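Long-range contacts in lantibiotic dehydratase (Microbispora corallina, PDB 5EHK), which probably dehydrates serine and threonine residues of the NAI-107 precursor peptide during lantibiotic biosynthesis, in a tRNA-dependent manner: residues A[288-293]-A[600-605]; A[556-561]-A[630-635]; A[565-570]-A[587-592]. One frame throughout, in Å; residues are numbered along the deposited sequence.

Contact 1: A[288-293]-A[600-605]; sequences PLDGDD and SGRAQE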
ATOM      1  N   PRO A 288     -41.794  -9.476   0.153  1.00 24.52           N
ATOM      2  CA  PRO A 288     -41.162  -8.204  -0.243  1.00 25.41           C
ATOM      3  C   PRO A 288     -40.168  -7.650   0.779  1.00 25.13           C
ATOM      4  O   PRO A 288     -39.374  -6.777   0.429  1.00 25.04           O
ATOM      5  CB  PRO A 288     -42.351  -7.238  -0.364  1.00 24.86           C
ATOM      6  CG  PRO A 288     -43.442  -7.869   0.455  1.00 25.02           C
ATOM      7  CD  PRO A 288     -43.248  -9.339   0.317  1.00 21.81           C
ATOM      8  N   LEU A 289     -40.207  -8.158   2.007  1.00 24.62           N
ATOM      9  CA  LEU A 289     -39.464  -7.576   3.117  1.00 22.83           C
ATOM     10  C   LEU A 289     -39.789  -6.090   3.293  1.00 24.27           C
ATOM     11  O   LEU A 289     -38.894  -5.236   3.350  1.00 23.39           O
ATOM     12  CB  LEU A 289     -37.952  -7.786   2.976  1.00 20.22           C
ATOM     13  CG  LEU A 289     -37.492  -9.203   2.674  1.00 21.14           C
ATOM     14  CD1 LEU A 289     -35.990  -9.285   2.776  1.00 19.99           C
ATOM     15  CD2 LEU A 289     -38.147 -10.196   3.601  1.00 23.02           C
ATOM     16  N   ASP A 290     -41.073  -5.781   3.398  1.00 23.73           N
ATOM     17  CA  ASP A 290     -41.480  -4.399   3.595  1.00 23.56           C
ATOM     18  C   ASP A 290     -41.969  -4.118   5.012  1.00 24.13           C
ATOM     19  O   ASP A 290     -42.388  -3.007   5.314  1.00 27.83           O
ATOM     20  CB  ASP A 290     -42.565  -4.015   2.602  1.00 21.46           C
ATOM     21  CG  ASP A 290     -43.721  -4.987   2.604  1.00 24.37           C
ATOM     22  OD1 ASP A 290     -43.791  -5.885   3.484  1.00 25.53           O
ATOM     23  OD2 ASP A 290     -44.570  -4.848   1.704  1.00 29.84           O
ATOM     24  N   GLY A 291     -41.912  -5.113   5.884  1.00 24.81           N
ATOM     25  CA  GLY A 291     -42.338  -4.913   7.260  1.00 30.69           C
ATOM     26  C   GLY A 291     -43.468  -5.812   7.733  1.00 31.68           C
ATOM     27  O   GLY A 291     -43.600  -6.044   8.928  1.00 34.23           O
ATOM     28  N   ASP A 292     -44.266  -6.326   6.803  1.00 34.32           N
ATOM     29  CA  ASP A 292     -45.321  -7.289   7.123  1.00 40.46           C
ATOM     30  C   ASP A 292     -44.745  -8.633   7.549  1.00 36.45           C
ATOM     31  O   ASP A 292     -43.567  -8.897   7.351  1.00 32.84           O
ATOM     32  CB  ASP A 292     -46.268  -7.475   5.925  1.00 53.04           C
ATOM     33  CG  ASP A 292     -47.547  -8.275   6.275  1.00 66.16           C
ATOM     34  OD1 ASP A 292     -47.943  -8.298   7.477  1.00 66.23           O
ATOM     35  OD2 ASP A 292     -48.169  -8.848   5.334  1.00 58.13           O
ATOM     36  N   ASP A 293     -45.598  -9.474   8.125  1.00 41.67           N
ATOM     37  CA  ASP A 293     -45.274 -10.866   8.376  1.00 40.56           C
ATOM     38  C   ASP A 293     -45.114 -11.517   7.006  1.00 39.16           C
ATOM     39  O   ASP A 293     -45.989 -11.376   6.139  1.00 36.57           O
ATOM     40  CB  ASP A 293     -46.420 -11.509   9.178  1.00 38.67           C
ATOM     41  CG  ASP A 293     -46.278 -13.026   9.349  1.00 37.23           C
ATOM     42  OD1 ASP A 293     -45.147 -13.563   9.411  1.00 34.65           O
ATOM     43  OD2 ASP A 293     -47.335 -13.686   9.450  1.00 41.33           O
ATOM     44  N   SER A 600     -43.015  -3.632  -3.384  1.00 24.39           N
ATOM     45  CA  SER A 600     -43.938  -3.709  -2.266  1.00 21.36           C
ATOM     46  C   SER A 600     -45.203  -2.886  -2.537  1.00 28.91           C
ATOM     47  O   SER A 600     -45.133  -1.768  -3.089  1.00 24.57           O
ATOM     48  CB  SER A 600     -43.236  -3.212  -0.992  1.00 20.31           C
ATOM     49  OG  SER A 600     -44.137  -2.938   0.074  1.00 17.64           O
ATOM     50  N   GLY A 601     -46.355  -3.429  -2.129  1.00 23.23           N
ATOM     51  CA  GLY A 601     -47.602  -2.683  -2.171  1.00 17.91           C
ATOM     52  C   GLY A 601     -47.605  -1.464  -1.247  1.00 21.99           C
ATOM     53  O   GLY A 601     -48.358  -0.521  -1.462  1.00 22.28           O
ATOM     54  N   ARG A 602     -46.783  -1.492  -0.201  1.00 23.24           N
ATOM     55  CA  ARG A 602     -46.767  -0.432   0.818  1.00 16.85           C
ATOM     56  C   ARG A 602     -45.915   0.775   0.506  1.00 18.66           C
ATOM     57  O   ARG A 602     -45.765   1.638   1.357  1.00 18.30           O
ATOM     58  CB  ARG A 602     -46.299  -0.987   2.153  1.00 20.53           C
ATOM     59  CG  ARG A 602     -47.105  -2.158   2.644  1.00 24.23           C
ATOM     60  CD  ARG A 602     -46.417  -2.819   3.796  1.00 30.30           C
ATOM     61  NE  ARG A 602     -47.011  -4.120   4.045  1.00 39.95           N
ATOM     62  CZ  ARG A 602     -47.971  -4.320   4.931  1.00 46.43           C
ATOM     63  NH1 ARG A 602     -48.418  -3.298   5.651  1.00 53.17           N
ATOM     64  NH2 ARG A 602     -48.481  -5.531   5.098  1.00 47.05           N
ATOM     65  N   ALA A 603     -45.285   0.819  -0.661  1.00 22.79           N
ATOM     66  CA  ALA A 603     -44.371   1.931  -0.955  1.00 22.59           C
ATOM     67  C   ALA A 603     -44.200   2.137  -2.441  1.00 19.92           C
ATOM     68  O   ALA A 603     -44.023   1.176  -3.180  1.00 26.73           O
ATOM     69  CB  ALA A 603     -43.009   1.704  -0.290  1.00 20.06           C
ATOM     70  N   GLN A 604     -44.269   3.383  -2.889  1.00 18.62           N
ATOM     71  CA  GLN A 604     -44.105   3.665  -4.309  1.00 18.31           C
ATOM     72  C   GLN A 604     -42.681   3.326  -4.735  1.00 25.42           C
ATOM     73  O   GLN A 604     -41.700   3.839  -4.157  1.00 25.69           O
ATOM     74  CB  GLN A 604     -44.419   5.120  -4.608  1.00 19.74           C
ATOM     75  CG  GLN A 604     -44.467   5.442  -6.076  1.00 25.78           C
ATOM     76  CD  GLN A 604     -44.874   6.880  -6.346  1.00 37.78           C
ATOM     77  OE1 GLN A 604     -45.754   7.432  -5.681  1.00 39.31           O
ATOM     78  NE2 GLN A 604     -44.237   7.493  -7.330  1.00 45.58           N
ATOM     79  N   GLU A 605     -42.572   2.440  -5.720  1.00 18.85           N
ATOM     80  CA  GLU A 605     -41.281   1.940  -6.177  1.00 17.04           C
ATOM     81  C   GLU A 605     -40.511   3.007  -6.946  1.00 22.82           C
ATOM     82  O   GLU A 605     -41.074   3.661  -7.829  1.00 20.98           O
ATOM     83  CB  GLU A 605     -41.494   0.689  -7.038  1.00 16.47           C
ATOM     84  CG  GLU A 605     -40.246   0.133  -7.679  1.00 21.01           C
ATOM     85  CD  GLU A 605     -39.337  -0.569  -6.701  1.00 21.21           C
ATOM     86  OE1 GLU A 605     -39.844  -1.106  -5.701  1.00 26.45           O
ATOM     87  OE2 GLU A 605     -38.112  -0.583  -6.925  1.00 19.90           O
TER
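Asp-290 OD2 is gripped by two groups of the facing turn: it accepts a hydrogen bond from Ser-600 OG at 2.5 Å and forms a salt bridge with Arg-602 NE at 3.5 Å. Residues 600-603 make a type I beta turn that doubles as an ST turn, because Ser-600 OG also accepts from Arg-602 N (3.0 Å). The serine hydroxyl thus donates to the aspartate while holding the turn closed, and it meets OD2 at the anti lone pair, on the side away from OD1.

The network then runs outward along Arg-602, whose chain is extended from CG to NE. Asp-290 OD2 lies at the NE edge of the guanidinium, in its plane, although the carboxylate is turned 86° to it. Farther along, NH2 reaches Asp-292 OD2 at 3.3 Å, while Asp-292 CA lies over one guanidinium face; here the two planes are 50° apart. Asp-292 CG is anti to the backbone N (chi1 -169°), which brings its carboxylate to the arginine tip. A weak bond from Asp-292 N to Asp-290 OD1 ties the two acids together. The contact joins the loop leading to helix 294-306 with the turn before edge strand 604-605, which pairs through Gln-604 with strand 591-595. Beside the charges, the apolar part is small, with Pro-288 CB against Ser-600 CB at 4.2 Å.

Contact 2: A[556-561]-A[630-635]; sequences AGRPLH and EVVPAL
Residues 558 to 560 run antiparallel in sense to strand 630-634 but stand off from it: the CA atoms of Leu-560 and Val-632 are 7.2 Å apart and those of Arg-558 and Ala-634 are 10.1 Å apart, too far for beta pairing, so side chains make the join. Arg-558 provides the polar link. Its NH2 donates to Val-632 O at 2.6 Å, with an angle of 161° at the carbonyl oxygen, so the donor lies almost straight beyond the C=O bond, but the bond is bent at the hydrogen (132°); the oxygen is tilted slightly from the guanidinium plane. NE also bonds to Ser-589 OG and NH2 weakly to Ala-568 O, which helps fix the group's rotation. The chain is extended from CG to NE, which gives it the length to reach the strand. Its flat head is sandwiched: Ala-634 CB lies over one face, 3.5 Å from NH2, and Leu-560 CD2 covers the opposite face, both offset toward the rim. A water joins the other nitrogen to the strand, weakly accepting from Arg-558 NH1 and donating to Pro-633 O.

Val-632 supplies the apolar half. Its CG1 meets the His-561 ring at the edge, in plane, 3.6 Å from CE1, and also lies 4.3 Å from Leu-560 CD2. His-561 ND1 and NE2 have partners beyond the contact, in Asn-499 and, weakly, Glu-658 O.

The contact is largely buried and packs the loop between helix 545-556 and strand 566-572 over strand 629-634, which lies between strands 620-624 and 566-572 in a mixed sheet; Pro-559 packs on strand 785-792.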
ATOM      1  N   ALA A 556     -40.987   9.755   7.974  1.00 16.29           N
ATOM      2  CA  ALA A 556     -41.767  10.306   6.875  1.00 17.21           C
ATOM      3  C   ALA A 556     -41.283  11.704   6.516  1.00 17.19           C
ATOM      4  O   ALA A 556     -41.410  12.141   5.371  1.00 16.37           O
ATOM      5  CB  ALA A 556     -43.246  10.340   7.234  1.00 18.21           C
ATOM      6  N   GLY A 557     -40.750  12.406   7.511  1.00 14.84           N
ATOM      7  CA  GLY A 557     -40.212  13.725   7.308  1.00 13.56           C
ATOM      8  C   GLY A 557     -38.746  13.822   7.666  1.00 15.49           C
ATOM      9  O   GLY A 557     -38.304  14.859   8.146  1.00 14.97           O
ATOM     10  N   ARG A 558     -37.990  12.748   7.441  1.00 17.07           N
ATOM     11  CA  ARG A 558     -36.564  12.718   7.778  1.00 13.66           C
ATOM     12  C   ARG A 558     -35.769  13.860   7.140  1.00 15.87           C
ATOM     13  O   ARG A 558     -36.135  14.381   6.096  1.00 19.36           O
ATOM     14  CB  ARG A 558     -35.942  11.343   7.474  1.00 22.29           C
ATOM     15  CG  ARG A 558     -35.647  10.950   5.995  1.00 13.26           C
ATOM     16  CD  ARG A 558     -35.388   9.422   5.943  1.00 12.37           C
ATOM     17  NE  ARG A 558     -35.112   8.910   4.609  1.00 14.02           N
ATOM     18  CZ  ARG A 558     -33.927   9.025   4.010  1.00 14.93           C
ATOM     19  NH1 ARG A 558     -32.921   9.635   4.629  1.00 15.95           N
ATOM     20  NH2 ARG A 558     -33.746   8.553   2.781  1.00 15.37           N
ATOM     21  N   PRO A 559     -34.723  14.318   7.820  1.00 15.30           N
ATOM     22  CA  PRO A 559     -33.914  15.372   7.201  1.00 14.73           C
ATOM     23  C   PRO A 559     -33.033  14.839   6.074  1.00 15.35           C
ATOM     24  O   PRO A 559     -32.597  13.693   6.137  1.00 15.45           O
ATOM     25  CB  PRO A 559     -33.064  15.896   8.362  1.00 18.85           C
ATOM     26  CG  PRO A 559     -33.087  14.806   9.400  1.00 15.99           C
ATOM     27  CD  PRO A 559     -34.363  14.059   9.226  1.00 15.60           C
ATOM     28  N   LEU A 560     -32.826  15.657   5.042  1.00 18.20           N
ATOM     29  CA  LEU A 560     -31.936  15.342   3.927  1.00 10.46           C
ATOM     30  C   LEU A 560     -30.831  16.395   3.833  1.00 15.36           C
ATOM     31  O   LEU A 560     -30.994  17.521   4.317  1.00 17.51           O
ATOM     32  CB  LEU A 560     -32.738  15.287   2.639  1.00  8.47           C
ATOM     33  CG  LEU A 560     -33.916  14.316   2.736  1.00 11.47           C
ATOM     34  CD1 LEU A 560     -34.684  14.270   1.433  1.00 10.44           C
ATOM     35  CD2 LEU A 560     -33.446  12.896   3.135  1.00 12.90           C
ATOM     36  N   HIS A 561     -29.714  16.061   3.188  1.00 17.32           N
ATOM     37  CA  HIS A 561     -28.556  16.967   3.188  1.00 13.96           C
ATOM     38  C   HIS A 561     -28.286  17.576   1.821  1.00 12.76           C
ATOM     39  O   HIS A 561     -27.419  18.435   1.676  1.00 12.56           O
ATOM     40  CB  HIS A 561     -27.320  16.232   3.692  1.00 11.49           C
ATOM     41  CG  HIS A 561     -26.987  15.021   2.885  1.00 15.24           C
ATOM     42  ND1 HIS A 561     -27.855  13.955   2.749  1.00 16.24           N
ATOM     43  CD2 HIS A 561     -25.897  14.718   2.145  1.00 13.12           C
ATOM     44  CE1 HIS A 561     -27.307  13.043   1.965  1.00 12.04           C
ATOM     45  NE2 HIS A 561     -26.116  13.479   1.592  1.00 14.29           N
ATOM     46  N   GLU A 630     -31.568  14.682  -7.003  1.00 16.39           N
ATOM     47  CA  GLU A 630     -30.798  13.681  -6.294  1.00 11.40           C
ATOM     48  C   GLU A 630     -31.714  12.734  -5.526  1.00 12.61           C
ATOM     49  O   GLU A 630     -32.883  13.002  -5.298  1.00 10.99           O
ATOM     50  CB  GLU A 630     -29.749  14.323  -5.392  1.00 10.90           C
ATOM     51  CG  GLU A 630     -28.653  15.010  -6.211  1.00 17.63           C
ATOM     52  CD  GLU A 630     -27.309  15.072  -5.507  1.00 19.21           C
ATOM     53  OE1 GLU A 630     -27.051  14.220  -4.624  1.00 19.71           O
ATOM     54  OE2 GLU A 630     -26.505  15.977  -5.842  1.00 18.29           O
ATOM     55  N   VAL A 631     -31.173  11.589  -5.163  1.00 14.42           N
ATOM     56  CA  VAL A 631     -31.907  10.645  -4.373  1.00  9.37           C
ATOM     57  C   VAL A 631     -31.005  10.410  -3.202  1.00  9.18           C
ATOM     58  O   VAL A 631     -29.793  10.344  -3.363  1.00 12.38           O
ATOM     59  CB  VAL A 631     -32.188   9.349  -5.142  1.00  9.34           C
ATOM     60  CG1 VAL A 631     -32.761   8.267  -4.211  1.00  9.17           C
ATOM     61  CG2 VAL A 631     -33.128   9.635  -6.310  1.00  9.12           C
ATOM     62  N   VAL A 632     -31.585  10.391  -2.012  1.00  9.67           N
ATOM     63  CA  VAL A 632     -30.844  10.063  -0.818  1.00  7.62           C
ATOM     64  C   VAL A 632     -31.431   8.804  -0.207  1.00  9.43           C
ATOM     65  O   VAL A 632     -32.369   8.849   0.592  1.00  9.64           O
ATOM     66  CB  VAL A 632     -30.850  11.216   0.163  1.00  6.07           C
ATOM     67  CG1 VAL A 632     -30.112  10.830   1.446  1.00  7.75           C
ATOM     68  CG2 VAL A 632     -30.243  12.443  -0.510  1.00  6.32           C
ATOM     69  N   PRO A 633     -30.863   7.653  -0.585  1.00 10.81           N
ATOM     70  CA  PRO A 633     -31.395   6.392  -0.062  1.00 10.43           C
ATOM     71  C   PRO A 633     -30.977   6.159   1.376  1.00 12.50           C
ATOM     72  O   PRO A 633     -29.903   6.590   1.803  1.00 11.15           O
ATOM     73  CB  PRO A 633     -30.781   5.328  -0.973  1.00 10.23           C
ATOM     74  CG  PRO A 633     -29.714   5.997  -1.727  1.00 10.08           C
ATOM     75  CD  PRO A 633     -29.894   7.468  -1.671  1.00  8.50           C
ATOM     76  N   ALA A 634     -31.839   5.483   2.122  1.00 11.78           N
ATOM     77  CA  ALA A 634     -31.496   5.058   3.464  1.00 12.49           C
ATOM     78  C   ALA A 634     -31.723   3.559   3.549  1.00 10.78           C
ATOM     79  O   ALA A 634     -32.475   2.978   2.743  1.00  8.91           O
ATOM     80  CB  ALA A 634     -32.345   5.779   4.480  1.00 13.25           C
ATOM     81  N   LEU A 635     -31.034   2.931   4.491  1.00  6.50           N
ATOM     82  CA  LEU A 635     -31.255   1.528   4.745  1.00  9.65           C
ATOM     83  C   LEU A 635     -31.906   1.404   6.137  1.00 11.62           C
ATOM     84  O   LEU A 635     -31.227   1.480   7.160  1.00 12.87           O
ATOM     85  CB  LEU A 635     -29.952   0.740   4.609  1.00  7.73           C
ATOM     86  CG  LEU A 635     -30.047  -0.777   4.789  1.00  9.82           C
ATOM     87  CD1 LEU A 635     -31.199  -1.375   3.994  1.00  9.78           C
ATOM     88  CD2 LEU A 635     -28.719  -1.469   4.456  1.00  9.34           C
TER
HETATM   89  O   HOH W   1     -29.968   8.314   4.560  1.00 16.10           O

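Contact 3: A[565-570]-A[587-592]; sequences AVAADV and SYSGRR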
ATOM      1  N   ALA A 565     -33.729  16.919  -2.734  1.00 14.17           N
ATOM      2  CA  ALA A 565     -33.525  15.507  -2.904  1.00 11.29           C
ATOM      3  C   ALA A 565     -34.807  14.721  -2.656  1.00 11.74           C
ATOM      4  O   ALA A 565     -35.635  15.092  -1.832  1.00 10.86           O
ATOM      5  CB  ALA A 565     -32.438  15.053  -1.967  1.00 11.81           C
ATOM      6  N   VAL A 566     -34.945  13.619  -3.377  1.00 12.04           N
ATOM      7  CA  VAL A 566     -35.986  12.649  -3.123  1.00 11.60           C
ATOM      8  C   VAL A 566     -35.455  11.656  -2.119  1.00 14.05           C
ATOM      9  O   VAL A 566     -34.379  11.123  -2.319  1.00 14.39           O
ATOM     10  CB  VAL A 566     -36.290  11.849  -4.382  1.00 12.66           C
ATOM     11  CG1 VAL A 566     -37.346  10.796  -4.086  1.00 13.81           C
ATOM     12  CG2 VAL A 566     -36.712  12.778  -5.525  1.00 12.80           C
ATOM     13  N   ALA A 567     -36.209  11.375  -1.062  1.00 13.58           N
ATOM     14  CA  ALA A 567     -35.795  10.387  -0.080  1.00 10.50           C
ATOM     15  C   ALA A 567     -36.284   9.030  -0.531  1.00 12.53           C
ATOM     16  O   ALA A 567     -37.339   8.925  -1.137  1.00 18.61           O
ATOM     17  CB  ALA A 567     -36.379  10.725   1.285  1.00 10.13           C
ATOM     18  N   ALA A 568     -35.524   7.982  -0.255  1.00 11.76           N
ATOM     19  CA  ALA A 568     -35.984   6.642  -0.589  1.00 12.82           C
ATOM     20  C   ALA A 568     -35.355   5.635   0.352  1.00 14.27           C
ATOM     21  O   ALA A 568     -34.377   5.948   1.031  1.00 13.79           O
ATOM     22  CB  ALA A 568     -35.664   6.307  -2.029  1.00 10.21           C
ATOM     23  N   ASP A 569     -35.928   4.437   0.395  1.00 12.31           N
ATOM     24  CA  ASP A 569     -35.406   3.342   1.197  1.00 12.37           C
ATOM     25  C   ASP A 569     -35.045   2.206   0.250  1.00 17.35           C
ATOM     26  O   ASP A 569     -35.782   1.922  -0.706  1.00 13.46           O
ATOM     27  CB  ASP A 569     -36.460   2.869   2.205  1.00 13.39           C
ATOM     28  CG  ASP A 569     -36.969   4.014   3.094  1.00 20.59           C
ATOM     29  OD1 ASP A 569     -36.115   4.641   3.763  1.00 21.22           O
ATOM     30  OD2 ASP A 569     -38.195   4.335   3.085  1.00 17.38           O
ATOM     31  N   VAL A 570     -33.881   1.593   0.483  1.00 19.96           N
ATOM     32  CA  VAL A 570     -33.431   0.468  -0.332  1.00 12.41           C
ATOM     33  C   VAL A 570     -33.850  -0.766   0.420  1.00 12.49           C
ATOM     34  O   VAL A 570     -33.684  -0.818   1.623  1.00 18.00           O
ATOM     35  CB  VAL A 570     -31.902   0.499  -0.584  1.00 11.97           C
ATOM     36  CG1 VAL A 570     -31.180   1.186   0.545  1.00 10.07           C
ATOM     37  CG2 VAL A 570     -31.345  -0.903  -0.808  1.00 12.32           C
ATOM     38  N   SER A 587     -40.706   0.813   5.190  1.00 15.42           N
ATOM     39  CA  SER A 587     -40.168   1.968   4.529  1.00 14.82           C
ATOM     40  C   SER A 587     -41.145   3.123   4.705  1.00 22.95           C
ATOM     41  O   SER A 587     -42.353   2.957   4.473  1.00 22.66           O
ATOM     42  CB  SER A 587     -39.976   1.648   3.051  1.00 15.20           C
ATOM     43  OG  SER A 587     -39.922   2.810   2.267  1.00 12.69           O
ATOM     44  N   TYR A 588     -40.628   4.278   5.140  1.00 16.99           N
ATOM     45  CA  TYR A 588     -41.452   5.433   5.463  1.00 14.96           C
ATOM     46  C   TYR A 588     -41.068   6.669   4.669  1.00 22.89           C
ATOM     47  O   TYR A 588     -41.689   7.725   4.809  1.00 25.57           O
ATOM     48  CB  TYR A 588     -41.392   5.765   6.952  1.00 18.70           C
ATOM     49  CG  TYR A 588     -41.997   4.716   7.852  1.00 20.82           C
ATOM     50  CD1 TYR A 588     -43.323   4.288   7.673  1.00 22.51           C
ATOM     51  CD2 TYR A 588     -41.255   4.163   8.897  1.00 16.85           C
ATOM     52  CE1 TYR A 588     -43.884   3.307   8.504  1.00 24.20           C
ATOM     53  CE2 TYR A 588     -41.808   3.195   9.734  1.00 21.65           C
ATOM     54  CZ  TYR A 588     -43.123   2.772   9.539  1.00 25.87           C
ATOM     55  OH  TYR A 588     -43.675   1.820  10.377  1.00 22.18           O
ATOM     56  N   SER A 589     -40.008   6.581   3.881  1.00 24.42           N
ATOM     57  CA  SER A 589     -39.737   7.656   2.945  1.00 21.45           C
ATOM     58  C   SER A 589     -40.850   7.552   1.903  1.00 25.14           C
ATOM     59  O   SER A 589     -41.605   6.567   1.873  1.00 24.06           O
ATOM     60  CB  SER A 589     -38.347   7.466   2.323  1.00 20.34           C
ATOM     61  OG  SER A 589     -37.371   7.211   3.339  1.00 20.46           O
ATOM     62  N   GLY A 590     -40.975   8.529   1.028  1.00 19.81           N
ATOM     63  CA  GLY A 590     -41.939   8.345  -0.050  1.00 26.30           C
ATOM     64  C   GLY A 590     -41.746   7.143  -0.984  1.00 25.44           C
ATOM     65  O   GLY A 590     -42.667   6.758  -1.712  1.00 25.37           O
ATOM     66  N   ARG A 591     -40.529   6.591  -1.011  1.00 28.57           N
ATOM     67  CA  ARG A 591     -40.110   5.673  -2.082  1.00 23.00           C
ATOM     68  C   ARG A 591     -39.348   4.459  -1.593  1.00 21.86           C
ATOM     69  O   ARG A 591     -38.668   4.485  -0.551  1.00 15.85           O
ATOM     70  CB  ARG A 591     -39.193   6.403  -3.058  1.00 19.17           C
ATOM     71  CG  ARG A 591     -39.783   7.663  -3.656  1.00 24.12           C
ATOM     72  CD  ARG A 591     -40.790   7.333  -4.726  1.00 31.18           C
ATOM     73  NE  ARG A 591     -41.317   8.559  -5.308  1.00 43.35           N
ATOM     74  CZ  ARG A 591     -42.414   9.158  -4.859  1.00 45.38           C
ATOM     75  NH1 ARG A 591     -43.075   8.602  -3.842  1.00 37.07           N
ATOM     76  NH2 ARG A 591     -42.848  10.291  -5.423  1.00 36.40           N
ATOM     77  N   ARG A 592     -39.425   3.402  -2.392  1.00 21.87           N
ATOM     78  CA  ARG A 592     -38.630   2.216  -2.139  1.00 18.18           C
ATOM     79  C   ARG A 592     -37.912   1.749  -3.387  1.00 19.66           C
ATOM     80  O   ARG A 592     -38.487   1.760  -4.490  1.00 19.18           O
ATOM     81  CB  ARG A 592     -39.502   1.107  -1.566  1.00 17.86           C
ATOM     82  CG  ARG A 592     -38.957  -0.283  -1.741  1.00 15.12           C
ATOM     83  CD  ARG A 592     -39.843  -1.267  -1.025  1.00 16.45           C
ATOM     84  NE  ARG A 592     -39.644  -2.604  -1.565  1.00 20.15           N
ATOM     85  CZ  ARG A 592     -39.558  -3.710  -0.837  1.00 18.05           C
ATOM     86  NH1 ARG A 592     -39.635  -3.663   0.488  1.00 17.02           N
ATOM     87  NH2 ARG A 592     -39.379  -4.869  -1.444  1.00 18.54           N
TER
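Asp-569 is the hub of the contact, bonded through both its main chain and its carboxylate. Ser-589 N donates to the syn lone pair of Asp-569 OD2, on the side of OD1, at 3.0 Å (N-H...O angle 153°), and Asp-569 N donates to Arg-591 O at 2.9 Å. Ser-589 OG lies 2.9 Å from Asp-569 OD1 in a weak hydrogen bond; this hydroxyl also accepts from Arg-558 NE, so the arginine steadies the serine that braces the aspartate. Ser-587 OG also approaches Asp-569 OD2, though at a modelled separation too short to be trusted in detail. Asp-569 CG sits beside the backbone N and anti to the carbonyl carbon (chi1 -55°), which swings the buried carboxylate over the 587-589 loop.

Asp-569 and Arg-592 form a parallel bridge, and Asp-569 O receives a CA-H...O contact from Arg-592 CA at 3.2 Å. Around this centre the packing is made of small groups: Ala-568 CB rests against Arg-591 CB at 3.7 Å, and Ala-567 CB against Ser-589 CB at 3.9 Å. Arg-591 CG, set beside its backbone N, lies against Val-566 CG1 (4.0 Å); the bend at chi2 then turns the chain so that NH1 comes back to Gly-590 O. Arg-592, extended from CG to NE, leaves the bridge with its guanidinium bonding to Pro-288 O.

These are the neighbouring parallel strands of a beta-alpha-beta unit, 566-572 and 591-595 with helix 577-580 in the connection; strand 629-634 flanks the first and strand 604-605 the second, and Tyr-588 packs on helix 545-556.

From the N terminus, residues 288-293 come first and wait some 300 residues for 600-605, so contact 1 closes by far the longest loop. Residues 556-561 lie within that span but pair with 630-635 beyond its end; contacts 1 and 2 therefore cross. Contact 3, whose segments follow one another between 556-561 and 600-605, falls within both loops. All three converge on one mixed sheet, where strands 629-634, 566-572, 591-595 and 604-605 succeed one another. The centres of contacts 2 and 3 are about 7 Å apart and those of 1 and 3 about 12 Å, whereas contacts 1 and 2 do not touch: contact 3 bridges them.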